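PDB 2IVF: ethylbenzene dehydrogenase alpha-subunit from Aromatoleum aromaticum, which belongs to the molybdopterin oxidoreductase family and holds a molybdenum atom, two pterin ligands bearing guanosine nucleotides and an iron/sulfur cluster. Local coordinates for residues H230-K234 / V804-H808; T339-L343 / Q813-D819; P872-S878 / I903-P909; D890-N896 / R970-A976. One frame throughout, in Å; residues are numbered along the deposited sequence.

Contact 1 of 4, residues H230-K234 / V804-H808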
# COMPACT_ATOMS: atom_id res chain seq x y z
N HIS A 230 -10.85 13.66 -25.18
CA HIS A 230 -11.34 14.76 -25.96
C HIS A 230 -10.31 15.38 -26.91
O HIS A 230 -10.68 15.92 -27.93
CB HIS A 230 -11.99 15.79 -25.06
CG HIS A 230 -13.28 15.28 -24.49
ND1 HIS A 230 -13.90 15.86 -23.41
CD2 HIS A 230 -14.04 14.18 -24.81
CE1 HIS A 230 -14.99 15.17 -23.11
NE2 HIS A 230 -15.10 14.15 -23.95
N THR A 231 -9.04 15.20 -26.60
CA THR A 231 -7.92 15.72 -27.41
C THR A 231 -7.56 14.75 -28.52
O THR A 231 -7.48 15.13 -29.71
CB THR A 231 -6.70 15.96 -26.53
OG1 THR A 231 -7.04 16.90 -25.48
CG2 THR A 231 -5.52 16.50 -27.33
N PHE A 232 -7.41 13.48 -28.16
CA PHE A 232 -6.96 12.45 -29.07
C PHE A 232 -8.08 11.53 -29.59
O PHE A 232 -7.87 10.74 -30.53
CB PHE A 232 -5.92 11.60 -28.39
CG PHE A 232 -4.78 12.39 -27.78
CD1 PHE A 232 -3.89 13.09 -28.58
CD2 PHE A 232 -4.58 12.39 -26.40
CE1 PHE A 232 -2.83 13.77 -28.03
CE2 PHE A 232 -3.50 13.07 -25.84
CZ PHE A 232 -2.64 13.76 -26.66
N GLY A 233 -9.25 11.61 -28.97
CA GLY A 233 -10.38 10.75 -29.37
C GLY A 233 -10.21 9.38 -28.73
O GLY A 233 -10.98 8.50 -29.02
N LYS A 234 -9.22 9.19 -27.85
CA LYS A 234 -9.08 7.91 -27.15
C LYS A 234 -8.23 8.05 -25.92
O LYS A 234 -7.50 9.02 -25.78
CB LYS A 234 -8.52 6.81 -28.07
CG LYS A 234 -7.01 6.94 -28.38
CD LYS A 234 -6.74 7.98 -29.42
CE LYS A 234 -5.29 7.92 -29.93
NZ LYS A 234 -4.97 6.64 -30.67
N VAL A 804 -4.06 9.37 -38.70
CA VAL A 804 -5.05 10.32 -38.19
C VAL A 804 -5.57 9.90 -36.82
O VAL A 804 -5.49 8.72 -36.43
CB VAL A 804 -6.23 10.55 -39.20
CG1 VAL A 804 -5.73 11.22 -40.50
CG2 VAL A 804 -6.98 9.25 -39.54
N PHE A 805 -6.13 10.87 -36.10
CA PHE A 805 -6.72 10.63 -34.81
C PHE A 805 -8.21 10.52 -34.97
O PHE A 805 -8.78 11.17 -35.86
CB PHE A 805 -6.44 11.80 -33.88
CG PHE A 805 -5.04 11.89 -33.43
CD1 PHE A 805 -4.08 12.50 -34.23
CD2 PHE A 805 -4.68 11.38 -32.21
CE1 PHE A 805 -2.76 12.61 -33.78
CE2 PHE A 805 -3.39 11.46 -31.76
CZ PHE A 805 -2.43 12.08 -32.55
N PRO A 806 -8.86 9.70 -34.12
CA PRO A 806 -10.31 9.59 -34.25
C PRO A 806 -11.06 10.76 -33.59
O PRO A 806 -11.80 10.58 -32.60
CB PRO A 806 -10.59 8.25 -33.59
CG PRO A 806 -9.58 8.21 -32.46
CD PRO A 806 -8.33 8.79 -33.07
N THR A 807 -10.88 11.95 -34.16
CA THR A 807 -11.45 13.18 -33.62
C THR A 807 -12.18 13.93 -34.76
O THR A 807 -11.96 13.64 -35.93
CB THR A 807 -10.37 14.15 -33.06
OG1 THR A 807 -9.43 14.50 -34.08
CG2 THR A 807 -9.64 13.61 -31.87
N HIS A 808 -13.04 14.87 -34.39
CA HIS A 808 -13.67 15.83 -35.29
C HIS A 808 -12.72 16.35 -36.40
O HIS A 808 -13.07 16.30 -37.60
CB HIS A 808 -14.17 17.00 -34.46
CG HIS A 808 -15.09 17.93 -35.19
ND1 HIS A 808 -16.33 17.53 -35.65
CD2 HIS A 808 -14.97 19.24 -35.52
CE1 HIS A 808 -16.93 18.55 -36.23
NE2 HIS A 808 -16.13 19.61 -36.16
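Gly233 and Thr807 bring their backbones together with CA atoms 5.0 Å apart, just where helix 226-232 ends and Gly233 turns out of it with a positive phi of 81°. With no side chain in the way, Gly233 CA can approach the carbonyl of Pro806 in a C-H...O contact, 3.5 Å to Pro806 O. The loop follows an inverse gamma turn centred on Pro806, whose closing bond from Thr807 N to Phe805 O is weak.

Thr807 lays its methyl against the last turn of the helix: CG2 sits 3.4 Å from Thr231 O and nearly as close to the carbonyl carbon of Phe232. CG2 takes the position anti to its own carbonyl carbon, and OG1 is left to bond to Arg811 O. Beside it, Pro806 CD meets Phe232 O at 3.2 Å. This is a loop fitted onto the C-terminal end of a helix; the helix lies in the molybdopterin oxidoreductase region, and the loop comes from the connection between helices 796-800 and 819-824. Arg953 NH2 bonds to both Gly233 O and Pro806 O, one carbonyl from each segment.

The two phenylalanines, Phe232 and Phe805, run alongside each other, planes 29° apart, but offset so that little of one ring covers the other. Phe232 CD1 and Phe805 CE2 touch at 3.6 Å. Lys234 bends at chi2 and chi4 and passes crosswise, CD near Pro806 CD and CE near Phe805 CD2, before NZ forms a salt bridge with Glu527 and bonds to Ala781 O and to NE2 of His798, whose ring stacks on Phe805.

Contact 2 of 4, residues T339-L343 / Q813-D819; sequences TGKFL and QFYLDHD
Lys341 lies across Asp817 and ends between that residue's carbonyl and the carboxylate of Asp819. Its CB and CG pass Asp817 OD2, CG at 3.3 Å, with the two side chains roughly at right angles. The chain stays extended through CD; CE comes beside Asp819 OD1, and a bend at chi4 (-48°) then swings NZ onto Asp817 O at 2.6 Å, nearly in line with the C=O, and onto Asp819 OD1 at 2.8 Å in a salt bridge. The ammonium meets that oxygen from above the carboxylate plane.

Asp817 OD2 takes the backbone N of Phe342 at 2.9 Å, on its anti side and somewhat out of plane, while OD1 bonds to Tyr949 OH; both carboxylate oxygens are thus used, which should fix the rotation of the group.

The Phe342 ring reaches into the 813-819 loop. Tyr815 presents its edge to the Phe342 face in a T-shaped pair, planes at 82°, with Phe342 CZ and Tyr815 CD2 3.7 Å apart. Gln813 approaches the edge of the same phenyl ring with NE2, whose bond to Tyr815 O, 2.7 Å long, lies in its own amide plane. Tyr815 then runs on to donate its hydroxyl to Gly340 O at 2.5 Å.

Thus the loop after strand 334-336 is tied to the approach to helix 819-824, where His818 is the N-cap. One lysine faces two aspartates, and its charge probably helps offset that of the Asp817 carboxylate as well as of Asp819, its direct ion-pair partner.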
# COMPACT_ATOMS: atom_id res chain seq x y z
N THR A 339 -18.25 32.91 -36.26
CA THR A 339 -19.02 31.86 -35.56
C THR A 339 -18.19 31.13 -34.50
O THR A 339 -18.75 30.51 -33.58
CB THR A 339 -19.57 30.79 -36.53
OG1 THR A 339 -18.49 30.07 -37.13
CG2 THR A 339 -20.46 31.40 -37.62
N GLY A 340 -16.87 31.21 -34.60
CA GLY A 340 -15.99 30.51 -33.68
C GLY A 340 -15.80 29.05 -34.04
O GLY A 340 -15.25 28.27 -33.27
N LYS A 341 -16.26 28.67 -35.22
CA LYS A 341 -16.25 27.28 -35.60
C LYS A 341 -15.21 27.07 -36.69
O LYS A 341 -14.91 27.99 -37.47
CB LYS A 341 -17.67 26.86 -36.03
CG LYS A 341 -18.50 26.38 -34.80
CD LYS A 341 -19.97 26.61 -34.94
CE LYS A 341 -20.71 26.44 -33.61
NZ LYS A 341 -20.37 25.20 -32.85
N PHE A 342 -14.63 25.88 -36.73
CA PHE A 342 -13.66 25.56 -37.77
C PHE A 342 -14.24 25.93 -39.15
O PHE A 342 -15.43 25.67 -39.44
CB PHE A 342 -13.27 24.08 -37.76
CG PHE A 342 -12.41 23.67 -36.59
CD1 PHE A 342 -11.07 24.00 -36.53
CD2 PHE A 342 -12.96 22.91 -35.56
CE1 PHE A 342 -10.27 23.61 -35.45
CE2 PHE A 342 -12.20 22.51 -34.49
CZ PHE A 342 -10.83 22.85 -34.43
N LEU A 343 -13.40 26.55 -39.97
CA LEU A 343 -13.74 26.80 -41.36
C LEU A 343 -13.89 25.46 -42.07
O LEU A 343 -12.95 24.65 -42.03
CB LEU A 343 -12.65 27.61 -42.04
CG LEU A 343 -12.88 27.95 -43.51
CD1 LEU A 343 -14.16 28.75 -43.63
CD2 LEU A 343 -11.66 28.71 -44.05
N GLN A 813 -6.62 17.46 -30.85
CA GLN A 813 -7.50 18.59 -31.02
C GLN A 813 -7.65 19.37 -29.74
O GLN A 813 -8.25 18.89 -28.80
CB GLN A 813 -8.85 18.11 -31.49
CG GLN A 813 -9.76 19.23 -31.82
CD GLN A 813 -11.06 18.80 -32.41
OE1 GLN A 813 -11.14 17.73 -33.02
NE2 GLN A 813 -12.08 19.63 -32.26
N PHE A 814 -7.05 20.55 -29.70
CA PHE A 814 -7.14 21.44 -28.56
C PHE A 814 -8.27 22.43 -28.58
O PHE A 814 -8.60 22.95 -27.53
CB PHE A 814 -5.82 22.13 -28.38
CG PHE A 814 -4.74 21.15 -28.13
CD1 PHE A 814 -4.58 20.61 -26.88
CD2 PHE A 814 -3.99 20.66 -29.17
CE1 PHE A 814 -3.67 19.64 -26.63
CE2 PHE A 814 -3.06 19.68 -28.92
CZ PHE A 814 -2.89 19.18 -27.65
N TYR A 815 -8.86 22.65 -29.76
CA TYR A 815 -10.03 23.52 -29.88
C TYR A 815 -11.32 22.71 -30.04
O TYR A 815 -11.50 22.04 -31.07
CB TYR A 815 -9.80 24.50 -31.02
CG TYR A 815 -10.81 25.61 -31.11
CD1 TYR A 815 -10.96 26.53 -30.08
CD2 TYR A 815 -11.59 25.76 -32.22
CE1 TYR A 815 -11.92 27.57 -30.17
CE2 TYR A 815 -12.53 26.77 -32.31
CZ TYR A 815 -12.68 27.68 -31.30
OH TYR A 815 -13.61 28.71 -31.41
N LEU A 816 -12.19 22.73 -29.04
CA LEU A 816 -13.48 22.01 -29.11
C LEU A 816 -14.56 23.03 -29.39
O LEU A 816 -14.95 23.79 -28.51
CB LEU A 816 -13.78 21.23 -27.84
CG LEU A 816 -12.63 20.28 -27.45
CD1 LEU A 816 -12.84 19.67 -26.05
CD2 LEU A 816 -12.44 19.16 -28.47
N ASP A 817 -15.00 23.07 -30.64
CA ASP A 817 -15.88 24.16 -31.12
C ASP A 817 -17.37 23.84 -31.03
O ASP A 817 -18.18 24.48 -31.68
CB ASP A 817 -15.43 24.65 -32.49
CG ASP A 817 -15.82 23.72 -33.63
OD1 ASP A 817 -15.95 22.48 -33.41
OD2 ASP A 817 -16.02 24.22 -34.75
N HIS A 818 -17.69 22.86 -30.20
CA HIS A 818 -19.04 22.45 -29.85
C HIS A 818 -19.65 23.58 -29.03
O HIS A 818 -19.01 24.15 -28.16
CB HIS A 818 -18.91 21.16 -29.03
CG HIS A 818 -20.20 20.50 -28.66
ND1 HIS A 818 -21.06 21.03 -27.71
CD2 HIS A 818 -20.76 19.33 -29.06
CE1 HIS A 818 -22.12 20.23 -27.59
NE2 HIS A 818 -21.96 19.20 -28.40
N ASP A 819 -20.92 23.89 -29.31
CA ASP A 819 -21.65 24.99 -28.65
C ASP A 819 -21.55 25.03 -27.14
O ASP A 819 -21.34 26.09 -26.56
CB ASP A 819 -23.12 24.96 -29.06
CG ASP A 819 -23.32 25.31 -30.53
OD1 ASP A 819 -22.43 25.96 -31.13
OD2 ASP A 819 -24.40 24.98 -31.08

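Contact 3 of 4, residues P872-S878 / I903-P909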
# COMPACT_ATOMS: atom_id res chain seq x y z
N PRO A 872 -8.83 5.31 10.20
CA PRO A 872 -8.83 6.45 9.31
C PRO A 872 -8.08 7.65 9.88
O PRO A 872 -8.16 7.93 11.09
CB PRO A 872 -10.32 6.75 9.15
CG PRO A 872 -11.00 5.38 9.33
CD PRO A 872 -10.21 4.91 10.53
N VAL A 873 -7.36 8.35 9.00
CA VAL A 873 -6.52 9.50 9.36
C VAL A 873 -6.73 10.61 8.35
O VAL A 873 -6.78 10.35 7.14
CB VAL A 873 -5.03 9.10 9.38
CG1 VAL A 873 -4.10 10.31 9.61
CG2 VAL A 873 -4.78 8.10 10.54
N VAL A 874 -6.86 11.86 8.82
CA VAL A 874 -6.79 12.99 7.92
C VAL A 874 -5.44 13.69 8.10
O VAL A 874 -5.03 13.96 9.22
CB VAL A 874 -7.92 14.01 8.12
CG1 VAL A 874 -7.90 14.56 9.55
CG2 VAL A 874 -7.78 15.11 7.10
N HIS A 875 -4.71 13.92 7.00
CA HIS A 875 -3.45 14.65 7.09
C HIS A 875 -3.74 16.14 6.94
O HIS A 875 -4.40 16.56 5.98
CB HIS A 875 -2.46 14.29 6.00
CG HIS A 875 -2.06 12.84 5.97
ND1 HIS A 875 -0.81 12.43 5.54
CD2 HIS A 875 -2.74 11.71 6.27
CE1 HIS A 875 -0.73 11.11 5.60
NE2 HIS A 875 -1.89 10.65 6.04
N MET A 876 -3.27 16.91 7.91
CA MET A 876 -3.45 18.35 7.90
C MET A 876 -2.11 19.02 7.99
O MET A 876 -1.20 18.53 8.66
CB MET A 876 -4.25 18.81 9.11
CG MET A 876 -5.66 18.33 9.19
SD MET A 876 -6.46 19.03 10.63
CE MET A 876 -6.48 20.78 10.15
N ASN A 877 -1.98 20.17 7.35
CA ASN A 877 -0.82 21.02 7.60
C ASN A 877 -0.71 21.38 9.07
O ASN A 877 -1.70 21.75 9.72
CB ASN A 877 -0.93 22.31 6.78
CG ASN A 877 0.25 23.23 7.01
OD1 ASN A 877 0.25 24.05 7.96
ND2 ASN A 877 1.29 23.04 6.23
N SER A 878 0.51 21.30 9.61
CA SER A 878 0.71 21.50 11.05
C SER A 878 0.19 22.83 11.56
O SER A 878 -0.40 22.89 12.63
CB SER A 878 2.22 21.44 11.38
OG SER A 878 2.79 20.27 10.86
N ILE A 903 -12.56 11.82 12.25
CA ILE A 903 -11.35 11.16 11.79
C ILE A 903 -10.19 11.62 12.64
O ILE A 903 -10.23 12.74 13.16
CB ILE A 903 -11.15 11.54 10.32
CG1 ILE A 903 -10.15 10.61 9.65
CG2 ILE A 903 -10.85 13.02 10.20
CD1 ILE A 903 -10.23 10.66 8.09
N MET A 904 -9.22 10.73 12.85
CA MET A 904 -8.00 11.06 13.58
C MET A 904 -7.10 11.94 12.74
O MET A 904 -6.96 11.72 11.54
CB MET A 904 -7.25 9.79 13.99
CG MET A 904 -5.83 10.07 14.56
SD MET A 904 -5.04 8.58 15.13
CE MET A 904 -5.81 8.33 16.74
N VAL A 905 -6.41 12.88 13.39
CA VAL A 905 -5.62 13.85 12.70
C VAL A 905 -4.15 13.45 12.74
O VAL A 905 -3.61 13.03 13.78
CB VAL A 905 -5.76 15.24 13.33
CG1 VAL A 905 -4.76 16.26 12.68
CG2 VAL A 905 -7.19 15.75 13.18
N ARG A 906 -3.54 13.51 11.58
CA ARG A 906 -2.08 13.51 11.45
C ARG A 906 -1.66 14.92 11.02
O ARG A 906 -2.14 15.42 10.04
CB ARG A 906 -1.70 12.54 10.36
CG ARG A 906 -0.26 12.71 9.81
CD ARG A 906 0.13 11.52 8.95
NE ARG A 906 0.49 10.39 9.77
CZ ARG A 906 0.14 9.14 9.55
NH1 ARG A 906 -0.64 8.80 8.55
NH2 ARG A 906 0.55 8.22 10.40
N THR A 907 -0.75 15.55 11.74
CA THR A 907 -0.25 16.87 11.32
C THR A 907 1.08 16.68 10.62
O THR A 907 1.89 15.88 11.06
CB THR A 907 -0.08 17.82 12.51
OG1 THR A 907 0.83 17.27 13.46
CG2 THR A 907 -1.40 18.05 13.20
N ALA A 908 1.29 17.37 9.51
CA ALA A 908 2.55 17.26 8.77
C ALA A 908 2.84 18.60 8.08
O ALA A 908 1.93 19.24 7.60
CB ALA A 908 2.47 16.14 7.76
N PRO A 909 4.11 19.02 8.02
CA PRO A 909 4.44 20.21 7.23
C PRO A 909 4.30 20.01 5.72
O PRO A 909 4.36 20.97 4.97
CB PRO A 909 5.89 20.49 7.58
CG PRO A 909 6.40 19.31 8.25
CD PRO A 909 5.26 18.46 8.72
O HOH W 1 -9.93 7.63 13.01
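Val874 and Ile903 pack tightly: Val874 CG1 presses on Ile903 CG2 at 3.4 Å, closer than usual for two carbons, the side chains crossing at about a right angle. Strands 873-877 and 903-908 run parallel here, twisted by 32°, as neighbours in the sheet of the molybdopterin dinucleotide binding domain, a member of the double-psi beta-barrel clan. Sound bonds run through the middle, from Val874 N to Met904 O (2.7 Å), Arg906 N to Val874 O, Met876 N to Arg906 O and Ala908 N to Met876 O.

At both ends the backbone pairing slackens, though the side-chain packing need not. Met904 N reaches Pro872 O weakly at 3.5 Å, and a water bridges the same two atoms, donating to Pro872 O at 2.6 Å, yet Val874 and Ile903 stay tight right beside it. At the far end Ser878 N to Ala908 O is weak as well.

On the face that carries Val873 and His875, Arg906 packs CB against Val873 CG1. A bend at chi3 (-78°) follows the point where its CD sits over the His875 ring, 3.5 Å from the centroid in a CH-pi contact. The guanidinium, steeply inclined to that ring, continues to the beta-subunit, where NH2 bonds to Trp130 O and NE to Gln134 OE1 of that chain. These two intersubunit bonds probably help to pay for placing the guanidinium charge among buried residues.

Contact 4 of 4, residues D890-N896 / R970-A976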
# COMPACT_ATOMS: atom_id res chain seq x y z
N ASP A 890 -5.16 13.96 17.76
CA ASP A 890 -6.52 14.39 18.10
C ASP A 890 -7.50 13.82 17.08
O ASP A 890 -7.14 13.50 15.96
CB ASP A 890 -6.67 15.90 18.08
CG ASP A 890 -6.09 16.55 19.28
OD1 ASP A 890 -5.90 15.89 20.33
OD2 ASP A 890 -5.89 17.77 19.22
N MET A 891 -8.75 13.69 17.49
CA MET A 891 -9.84 13.49 16.55
C MET A 891 -10.33 14.86 16.06
O MET A 891 -10.23 15.86 16.75
CB MET A 891 -11.03 12.78 17.19
CG MET A 891 -10.72 11.44 17.74
SD MET A 891 -10.23 10.33 16.44
CE MET A 891 -8.87 9.63 17.30
N ALA A 892 -10.89 14.87 14.86
CA ALA A 892 -11.44 16.06 14.26
C ALA A 892 -12.73 15.72 13.57
O ALA A 892 -12.91 14.57 13.16
CB ALA A 892 -10.42 16.65 13.26
N LYS A 893 -13.64 16.69 13.45
CA LYS A 893 -14.77 16.60 12.54
C LYS A 893 -14.40 17.27 11.25
O LYS A 893 -13.85 18.38 11.25
CB LYS A 893 -16.04 17.29 13.08
CG LYS A 893 -16.59 16.76 14.34
CD LYS A 893 -16.99 15.31 14.24
CE LYS A 893 -17.97 14.97 15.42
NZ LYS A 893 -18.31 13.56 15.42
N LEU A 894 -14.64 16.57 10.15
CA LEU A 894 -14.66 17.17 8.84
C LEU A 894 -16.11 17.35 8.46
O LEU A 894 -16.94 16.44 8.68
CB LEU A 894 -14.03 16.28 7.77
CG LEU A 894 -12.52 16.19 7.50
CD1 LEU A 894 -11.73 16.33 8.75
CD2 LEU A 894 -12.22 14.91 6.68
N PHE A 895 -16.44 18.50 7.91
CA PHE A 895 -17.82 18.72 7.54
C PHE A 895 -17.98 19.74 6.45
O PHE A 895 -17.12 20.60 6.26
CB PHE A 895 -18.66 19.11 8.81
CG PHE A 895 -18.28 20.44 9.43
CD1 PHE A 895 -17.19 20.54 10.29
CD2 PHE A 895 -19.02 21.57 9.17
CE1 PHE A 895 -16.86 21.75 10.86
CE2 PHE A 895 -18.70 22.80 9.73
CZ PHE A 895 -17.62 22.89 10.57
N ASN A 896 -19.14 19.70 5.80
CA ASN A 896 -19.48 20.75 4.89
C ASN A 896 -20.98 20.89 4.89
O ASN A 896 -21.63 20.45 5.85
CB ASN A 896 -18.89 20.52 3.50
CG ASN A 896 -19.33 19.20 2.84
OD1 ASN A 896 -20.33 18.60 3.18
ND2 ASN A 896 -18.56 18.77 1.86
N ARG A 970 -14.94 21.05 -0.76
CA ARG A 970 -14.75 21.91 0.37
C ARG A 970 -15.17 21.24 1.66
O ARG A 970 -16.28 20.71 1.77
CB ARG A 970 -15.56 23.19 0.20
CG ARG A 970 -15.14 24.04 -0.99
CD ARG A 970 -13.64 24.27 -1.07
NE ARG A 970 -13.22 25.23 -2.10
CZ ARG A 970 -13.11 26.56 -1.91
NH1 ARG A 970 -13.39 27.15 -0.75
NH2 ARG A 970 -12.70 27.35 -2.90
N VAL A 971 -14.32 21.35 2.67
CA VAL A 971 -14.66 20.95 4.02
C VAL A 971 -14.16 21.99 5.01
O VAL A 971 -13.25 22.72 4.71
CB VAL A 971 -14.06 19.60 4.39
CG1 VAL A 971 -14.61 18.54 3.43
CG2 VAL A 971 -12.51 19.64 4.41
N SER A 972 -14.84 22.06 6.15
CA SER A 972 -14.36 22.75 7.34
C SER A 972 -13.84 21.68 8.31
O SER A 972 -14.25 20.55 8.23
CB SER A 972 -15.50 23.53 7.96
OG SER A 972 -15.65 24.82 7.36
N ILE A 973 -12.92 22.04 9.19
CA ILE A 973 -12.41 21.09 10.18
C ILE A 973 -12.49 21.73 11.56
O ILE A 973 -12.18 22.90 11.74
CB ILE A 973 -10.95 20.69 9.85
CG1 ILE A 973 -10.84 20.10 8.45
CG2 ILE A 973 -10.41 19.73 10.89
CD1 ILE A 973 -9.34 20.01 7.88
N LYS A 974 -12.92 20.96 12.56
CA LYS A 974 -12.84 21.41 13.94
C LYS A 974 -12.39 20.23 14.81
O LYS A 974 -12.54 19.07 14.42
CB LYS A 974 -14.19 21.95 14.38
CG LYS A 974 -15.27 20.93 14.47
CD LYS A 974 -16.57 21.62 14.80
CE LYS A 974 -17.70 20.65 15.07
NZ LYS A 974 -18.87 21.44 15.69
N LYS A 975 -11.87 20.54 15.99
CA LYS A 975 -11.42 19.51 16.92
C LYS A 975 -12.62 18.72 17.41
O LYS A 975 -13.64 19.30 17.67
CB LYS A 975 -10.71 20.13 18.12
CG LYS A 975 -9.96 19.05 18.95
CD LYS A 975 -9.63 19.57 20.35
CE LYS A 975 -9.21 18.43 21.25
NZ LYS A 975 -10.38 17.64 21.80
N ALA A 976 -12.46 17.40 17.57
CA ALA A 976 -13.42 16.54 18.23
C ALA A 976 -12.68 15.82 19.35
O ALA A 976 -11.61 16.27 19.79
CB ALA A 976 -13.96 15.53 17.27
OXT ALA A 976 -13.13 14.74 19.79
O HOH W 2 -9.43 14.61 20.36
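Phe895 O accepts the shortest bond across the strands, from Ser972 N at 2.7 Å, nearly straight at 170°. Phe895 N returns one to Ser972 O, closing a hydrogen-bonded antiparallel pair; Lys893 and Lys974 form the next. Beyond them Ala976 N bonds to Met891 O at 2.8 Å from well above that carbonyl's plane, and at the other end Asn896 ND2 gives a bond in its amide plane to Arg970 O, 3.0 Å, while also reaching Leu935 O.

The Phe895 ring, with CG between its backbone N and carbonyl carbon (chi1 66°), folds over Ser972: the serine CB stands 3.7 Å from the ring centroid, over one face and toward the rim. Lys974, extended, runs past with CD near Phe895 CE1; its NZ is 5.8 Å from the centroid of that ring, a long cation-pi approach that can contribute little. On the other face of the sheet apolar side chains meet, Leu894 CD1 lying beside Ile973 CG1 at 3.9 Å and Ala892 CB touching Ile973 CG2.

At the chain terminus a water accepts from Met891 N and donates to Ala976 O, and Lys975 NZ bonds to that same oxygen at 2.7 Å.

Strand 969-975, the last of the chain, sits between two neighbours, 891-895 and 843-846, Val971 and Ile973 packing on Phe843. Strand 891-895 in turn pairs along its other edge with strand 900-908, and Lys893 NZ forms a salt bridge with Glu902 there.

In the fold
Starting from the N terminus, the chain opens contact 1 at 230-234 and contact 2 at 339-343, then closes them in the same order at 804-808 and 813-819, so the two cross. Each spans hundreds of residues and brings the loop between helices 796-800 and 819-824 back onto the molybdopterin oxidoreductase region; they touch, Thr231 O probably accepting from Gln813 N. Contacts 3 and 4 follow in series and also cross: 872-878, 890-896, 903-909, 970-976. Their centres lie 11 Å apart in one sheet, strands 891-895 and 900-908 joining them, with the C-terminal strand closing the set. The centres of contacts 1 and 3 are about 42 Å apart, on opposite sides of the chain's centre.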